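Ribosome maturation protein SDO1 homolog (Methanothermobacter thermautotrophicus, PDB 2WBM) probably binds RNA and takes part in ribosome maturation, as a flexible archaeal member of the SDO1/SBDS family. Local coordinates at residues A[144-156]-A[169-181]. Sequence-based numbering, arbitrary orientation.
Sequences KRIEKAMEEARVH and IVLKAIRTKIPIK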
loop_
_atom_site.group_PDB
_atom_site.type_symbol
_atom_site.label_atom_id
_atom_site.label_comp_id
_atom_site.label_asym_id
_atom_site.label_seq_id
_atom_site.Cartn_x
_atom_site.Cartn_y
_atom_site.Cartn_z
ATOM N N LYS A 144 7.711 -11.504 -11.271
ATOM C CA LYS A 144 7.097 -12.536 -12.120
ATOM C C LYS A 144 6.818 -13.847 -11.372
ATOM O O LYS A 144 5.834 -14.525 -11.657
ATOM C CB LYS A 144 7.963 -12.822 -13.350
ATOM C CG LYS A 144 7.958 -11.712 -14.387
ATOM C CD LYS A 144 9.027 -11.955 -15.451
ATOM C CE LYS A 144 9.276 -10.710 -16.295
ATOM N NZ LYS A 144 8.066 -10.280 -17.056
ATOM N N ARG A 145 7.684 -14.198 -10.421
ATOM C CA ARG A 145 7.530 -15.440 -9.661
ATOM C C ARG A 145 6.374 -15.342 -8.670
ATOM O O ARG A 145 5.606 -16.306 -8.498
ATOM C CB ARG A 145 8.823 -15.806 -8.923
ATOM C CG ARG A 145 8.836 -17.216 -8.341
ATOM C CD ARG A 145 8.874 -18.241 -9.462
ATOM N NE ARG A 145 8.451 -19.583 -9.061
ATOM C CZ ARG A 145 7.184 -19.972 -8.912
ATOM N NH1 ARG A 145 6.184 -19.112 -9.082
ATOM N NH2 ARG A 145 6.918 -21.226 -8.566
ATOM N N ILE A 146 6.260 -14.176 -8.032
ATOM C CA ILE A 146 5.165 -13.882 -7.117
ATOM C C ILE A 146 3.844 -13.931 -7.883
ATOM O O ILE A 146 2.870 -14.517 -7.418
ATOM C CB ILE A 146 5.332 -12.488 -6.448
ATOM C CG1 ILE A 146 6.631 -12.402 -5.619
ATOM C CG2 ILE A 146 4.111 -12.134 -5.598
ATOM C CD1 ILE A 146 6.854 -13.544 -4.657
ATOM N N GLU A 147 3.821 -13.304 -9.053
ATOM C CA GLU A 147 2.632 -13.290 -9.899
ATOM C C GLU A 147 2.194 -14.718 -10.256
ATOM O O GLU A 147 1.004 -15.043 -10.190
ATOM C CB GLU A 147 2.895 -12.484 -11.173
ATOM C CG GLU A 147 1.690 -12.349 -12.086
ATOM C CD GLU A 147 1.990 -11.519 -13.318
ATOM O OE1 GLU A 147 3.084 -11.677 -13.900
ATOM O OE2 GLU A 147 1.133 -10.706 -13.708
ATOM N N LYS A 148 3.157 -15.559 -10.627
ATOM C CA LYS A 148 2.871 -16.942 -10.987
ATOM C C LYS A 148 2.288 -17.720 -9.812
ATOM O O LYS A 148 1.360 -18.509 -9.992
ATOM C CB LYS A 148 4.123 -17.631 -11.548
ATOM C CG LYS A 148 4.367 -17.381 -13.045
ATOM C CD LYS A 148 3.738 -16.062 -13.507
ATOM C CE LYS A 148 4.620 -15.295 -14.478
ATOM N NZ LYS A 148 4.385 -13.826 -14.313
ATOM N N ALA A 149 2.829 -17.478 -8.617
ATOM C CA ALA A 149 2.338 -18.099 -7.382
ATOM C C ALA A 149 0.891 -17.692 -7.075
ATOM O O ALA A 149 0.080 -18.527 -6.684
ATOM C CB ALA A 149 3.246 -17.737 -6.205
ATOM N N MET A 150 0.581 -16.414 -7.257
ATOM C CA MET A 150 -0.779 -15.914 -7.046
ATOM C C MET A 150 -1.770 -16.606 -7.982
ATOM O O MET A 150 -2.883 -16.971 -7.569
ATOM C CB MET A 150 -0.818 -14.402 -7.226
ATOM C CG MET A 150 -0.097 -13.656 -6.119
ATOM S SD MET A 150 0.127 -11.907 -6.484
ATOM C CE MET A 150 -1.570 -11.316 -6.378
ATOM N N GLU A 151 -1.357 -16.808 -9.231
ATOM C CA GLU A 151 -2.198 -17.511 -10.200
ATOM C C GLU A 151 -2.423 -18.967 -9.783
ATOM O O GLU A 151 -3.560 -19.443 -9.796
ATOM C CB GLU A 151 -1.599 -17.435 -11.606
ATOM C CG GLU A 151 -1.531 -16.020 -12.190
ATOM C CD GLU A 151 -0.642 -15.936 -13.427
ATOM O OE1 GLU A 151 0.057 -16.926 -13.747
ATOM O OE2 GLU A 151 -0.639 -14.871 -14.080
ATOM N N GLU A 152 -1.345 -19.649 -9.395
ATOM C CA GLU A 152 -1.416 -21.040 -8.933
ATOM C C GLU A 152 -2.335 -21.206 -7.724
ATOM O O GLU A 152 -3.058 -22.194 -7.617
ATOM C CB GLU A 152 -0.022 -21.577 -8.604
ATOM C CG GLU A 152 0.737 -22.113 -9.801
ATOM C CD GLU A 152 2.209 -22.379 -9.498
ATOM O OE1 GLU A 152 2.681 -22.034 -8.388
ATOM O OE2 GLU A 152 2.900 -22.922 -10.383
ATOM N N ALA A 153 -2.300 -20.227 -6.826
ATOM C CA ALA A 153 -3.121 -20.248 -5.621
ATOM C C ALA A 153 -4.530 -19.704 -5.877
ATOM O O ALA A 153 -5.368 -19.698 -4.968
ATOM C CB ALA A 153 -2.429 -19.462 -4.499
ATOM N N ARG A 154 -4.780 -19.256 -7.111
ATOM C CA ARG A 154 -6.075 -18.684 -7.527
ATOM C C ARG A 154 -6.490 -17.513 -6.641
ATOM O O ARG A 154 -7.637 -17.411 -6.196
ATOM C CB ARG A 154 -7.169 -19.757 -7.596
ATOM C CG ARG A 154 -6.808 -20.913 -8.509
ATOM C CD ARG A 154 -7.982 -21.847 -8.722
ATOM N NE ARG A 154 -8.233 -22.728 -7.574
ATOM C CZ ARG A 154 -7.677 -23.925 -7.392
ATOM N NH1 ARG A 154 -6.809 -24.410 -8.271
ATOM N NH2 ARG A 154 -7.986 -24.645 -6.321
ATOM N N VAL A 155 -5.533 -16.631 -6.390
ATOM C CA VAL A 155 -5.763 -15.436 -5.599
ATOM C C VAL A 155 -6.689 -14.469 -6.337
ATOM O O VAL A 155 -6.456 -14.147 -7.504
ATOM C CB VAL A 155 -4.411 -14.728 -5.256
ATOM C CG1 VAL A 155 -4.662 -13.368 -4.640
ATOM C CG2 VAL A 155 -3.561 -15.610 -4.333
ATOM N N HIS A 156 -7.742 -14.023 -5.650
ATOM C CA HIS A 156 -8.597 -12.952 -6.145
ATOM C C HIS A 156 -8.260 -11.682 -5.379
ATOM O O HIS A 156 -8.440 -11.630 -4.167
ATOM C CB HIS A 156 -10.079 -13.308 -5.953
ATOM C CG HIS A 156 -10.503 -14.547 -6.685
ATOM N ND1 HIS A 156 -10.401 -15.809 -6.135
ATOM C CD2 HIS A 156 -11.032 -14.718 -7.920
ATOM C CE1 HIS A 156 -10.848 -16.703 -6.999
ATOM N NE2 HIS A 156 -11.241 -16.068 -8.089
ATOM N N ILE A 169 -2.837 -11.223 3.396
ATOM C CA ILE A 169 -3.763 -12.253 2.899
ATOM C C ILE A 169 -3.129 -13.040 1.745
ATOM O O ILE A 169 -3.116 -14.277 1.742
ATOM C CB ILE A 169 -5.092 -11.617 2.417
ATOM C CG1 ILE A 169 -5.826 -10.966 3.601
ATOM C CG2 ILE A 169 -5.982 -12.665 1.720
ATOM C CD1 ILE A 169 -7.026 -10.093 3.205
ATOM N N VAL A 170 -2.586 -12.311 0.778
ATOM C CA VAL A 170 -2.003 -12.934 -0.410
ATOM C C VAL A 170 -0.756 -13.747 -0.039
ATOM O O VAL A 170 -0.568 -14.879 -0.513
ATOM C CB VAL A 170 -1.708 -11.896 -1.520
ATOM C CG1 VAL A 170 -0.985 -12.542 -2.687
ATOM C CG2 VAL A 170 -3.006 -11.235 -2.006
ATOM N N LEU A 171 0.083 -13.195 0.836
ATOM C CA LEU A 171 1.278 -13.923 1.253
ATOM C C LEU A 171 0.905 -15.292 1.827
ATOM O O LEU A 171 1.519 -16.310 1.480
ATOM C CB LEU A 171 2.094 -13.102 2.259
ATOM C CG LEU A 171 3.381 -13.741 2.785
ATOM C CD1 LEU A 171 4.363 -14.019 1.649
ATOM C CD2 LEU A 171 4.003 -12.844 3.860
ATOM N N LYS A 172 -0.114 -15.311 2.684
ATOM C CA LYS A 172 -0.590 -16.543 3.295
ATOM C C LYS A 172 -1.078 -17.546 2.243
ATOM O O LYS A 172 -0.799 -18.748 2.346
ATOM C CB LYS A 172 -1.696 -16.246 4.308
ATOM C CG LYS A 172 -1.762 -17.250 5.425
ATOM C CD LYS A 172 -3.108 -17.254 6.119
ATOM C CE LYS A 172 -3.169 -18.381 7.147
ATOM N NZ LYS A 172 -4.540 -18.563 7.675
ATOM N N ALA A 173 -1.782 -17.041 1.229
ATOM C CA ALA A 173 -2.292 -17.876 0.136
ATOM C C ALA A 173 -1.180 -18.496 -0.723
ATOM O O ALA A 173 -1.281 -19.656 -1.129
ATOM C CB ALA A 173 -3.275 -17.081 -0.735
ATOM N N ILE A 174 -0.118 -17.742 -0.990
ATOM C CA ILE A 174 0.936 -18.235 -1.885
ATOM C C ILE A 174 2.058 -19.037 -1.208
ATOM O O ILE A 174 2.842 -19.709 -1.889
ATOM C CB ILE A 174 1.545 -17.111 -2.750
ATOM C CG1 ILE A 174 2.340 -16.124 -1.879
ATOM C CG2 ILE A 174 0.454 -16.432 -3.598
ATOM C CD1 ILE A 174 3.105 -15.068 -2.662
ATOM N N ARG A 175 2.141 -18.966 0.121
ATOM C CA ARG A 175 3.229 -19.635 0.847
ATOM C C ARG A 175 3.174 -21.169 0.756
ATOM O O ARG A 175 4.154 -21.840 1.081
ATOM C CB ARG A 175 3.303 -19.163 2.307
ATOM C CG ARG A 175 2.246 -19.764 3.215
ATOM C CD ARG A 175 2.295 -19.192 4.630
ATOM N NE ARG A 175 1.338 -19.883 5.498
ATOM C CZ ARG A 175 0.891 -19.424 6.665
ATOM N NH1 ARG A 175 1.303 -18.250 7.131
ATOM N NH2 ARG A 175 0.019 -20.140 7.366
ATOM N N THR A 176 2.040 -21.713 0.316
ATOM C CA THR A 176 1.948 -23.148 0.026
ATOM C C THR A 176 2.410 -23.470 -1.397
ATOM O O THR A 176 2.659 -24.628 -1.726
ATOM C CB THR A 176 0.527 -23.720 0.258
ATOM O OG1 THR A 176 -0.448 -22.863 -0.344
ATOM C CG2 THR A 176 0.239 -23.853 1.752
ATOM N N LYS A 177 2.532 -22.444 -2.232
ATOM C CA LYS A 177 2.979 -22.632 -3.609
ATOM C C LYS A 177 4.485 -22.430 -3.767
ATOM O O LYS A 177 5.133 -23.169 -4.508
ATOM C CB LYS A 177 2.196 -21.734 -4.571
ATOM C CG LYS A 177 0.686 -21.949 -4.546
ATOM C CD LYS A 177 0.300 -23.414 -4.785
ATOM C CE LYS A 177 -1.216 -23.576 -4.849
ATOM N NZ LYS A 177 -1.624 -25.007 -4.821
ATOM N N ILE A 178 5.040 -21.447 -3.061
ATOM C CA ILE A 178 6.488 -21.208 -3.081
ATOM C C ILE A 178 7.055 -20.967 -1.688
ATOM O O ILE A 178 6.321 -20.539 -0.790
ATOM C CB ILE A 178 6.889 -20.016 -3.993
ATOM C CG1 ILE A 178 6.012 -18.786 -3.730
ATOM C CG2 ILE A 178 6.860 -20.448 -5.453
ATOM C CD1 ILE A 178 6.637 -17.483 -4.207
ATOM N N PRO A 179 8.364 -21.248 -1.505
ATOM C CA PRO A 179 9.011 -20.999 -0.228
ATOM C C PRO A 179 9.181 -19.503 -0.080
ATOM O O PRO A 179 9.891 -18.890 -0.877
ATOM C CB PRO A 179 10.386 -21.676 -0.379
ATOM C CG PRO A 179 10.307 -22.500 -1.610
ATOM C CD PRO A 179 9.299 -21.840 -2.480
ATOM N N ILE A 180 8.532 -18.919 0.922
ATOM C CA ILE A 180 8.493 -17.458 1.022
ATOM C C ILE A 180 8.273 -16.951 2.442
ATOM O O ILE A 180 7.503 -17.532 3.218
ATOM C CB ILE A 180 7.428 -16.864 0.055
ATOM C CG1 ILE A 180 7.579 -15.342 -0.066
ATOM C CG2 ILE A 180 6.000 -17.307 0.453
ATOM C CD1 ILE A 180 6.887 -14.751 -1.284
ATOM N N LYS A 181 8.951 -15.848 2.758
ATOM C CA LYS A 181 8.891 -15.224 4.061
ATOM C C LYS A 181 9.286 -13.766 3.863
ATOM O O LYS A 181 10.143 -13.472 3.039
ATOM C CB LYS A 181 9.904 -15.906 4.980
ATOM C CG LYS A 181 9.788 -15.590 6.457
ATOM C CD LYS A 181 10.916 -16.280 7.230
ATOM C CE LYS A 181 10.838 -16.011 8.728
ATOM N NZ LYS A 181 11.141 -14.589 9.072
#
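Ile174 drives its CG2 methyl against the backbone of helix 144-152, 3.7 Å from Met150 N, while its CB meets Ala149 CB at 3.9 Å. A chi1 of 68° turns that methyl onto Met150 N and CA. With Ala149 so small, the CA atoms of Ala149 and Ile174 are 5.7 Å apart where the helices cross at 75°, and Ile178 CG1 and CD1 lean on the same alanine methyl. On the side facing helix 110-131, Met150 crosses Val170 at roughly a right angle, CG to CG1 3.7 Å, and Ile146 CD1 meets Ile180 CD1 at 3.6 Å; Ile128 of that long helix touches Ile146, Val170 and Ile180. Past the Schellman turn at Arg154, Val155 spans one turn of the other helix, CG1 on Val170 CG2 and CG2 on Ala173 CB. Ile178 CG2 lies over one face of the Arg145 guanidinium, toward its edge, 3.2 Å from NH2. Lys177, bent at chi2 (-54°), runs along Ala153 CB, its CE 3.6 Å from Glu152 O; its NZ stays 6.3 Å from Glu152 OE1, too far for a salt bridge. Apolar packing thus joins two domain II helices and the turns after them, leaving Arg145 NH1 buried without a partner in the model.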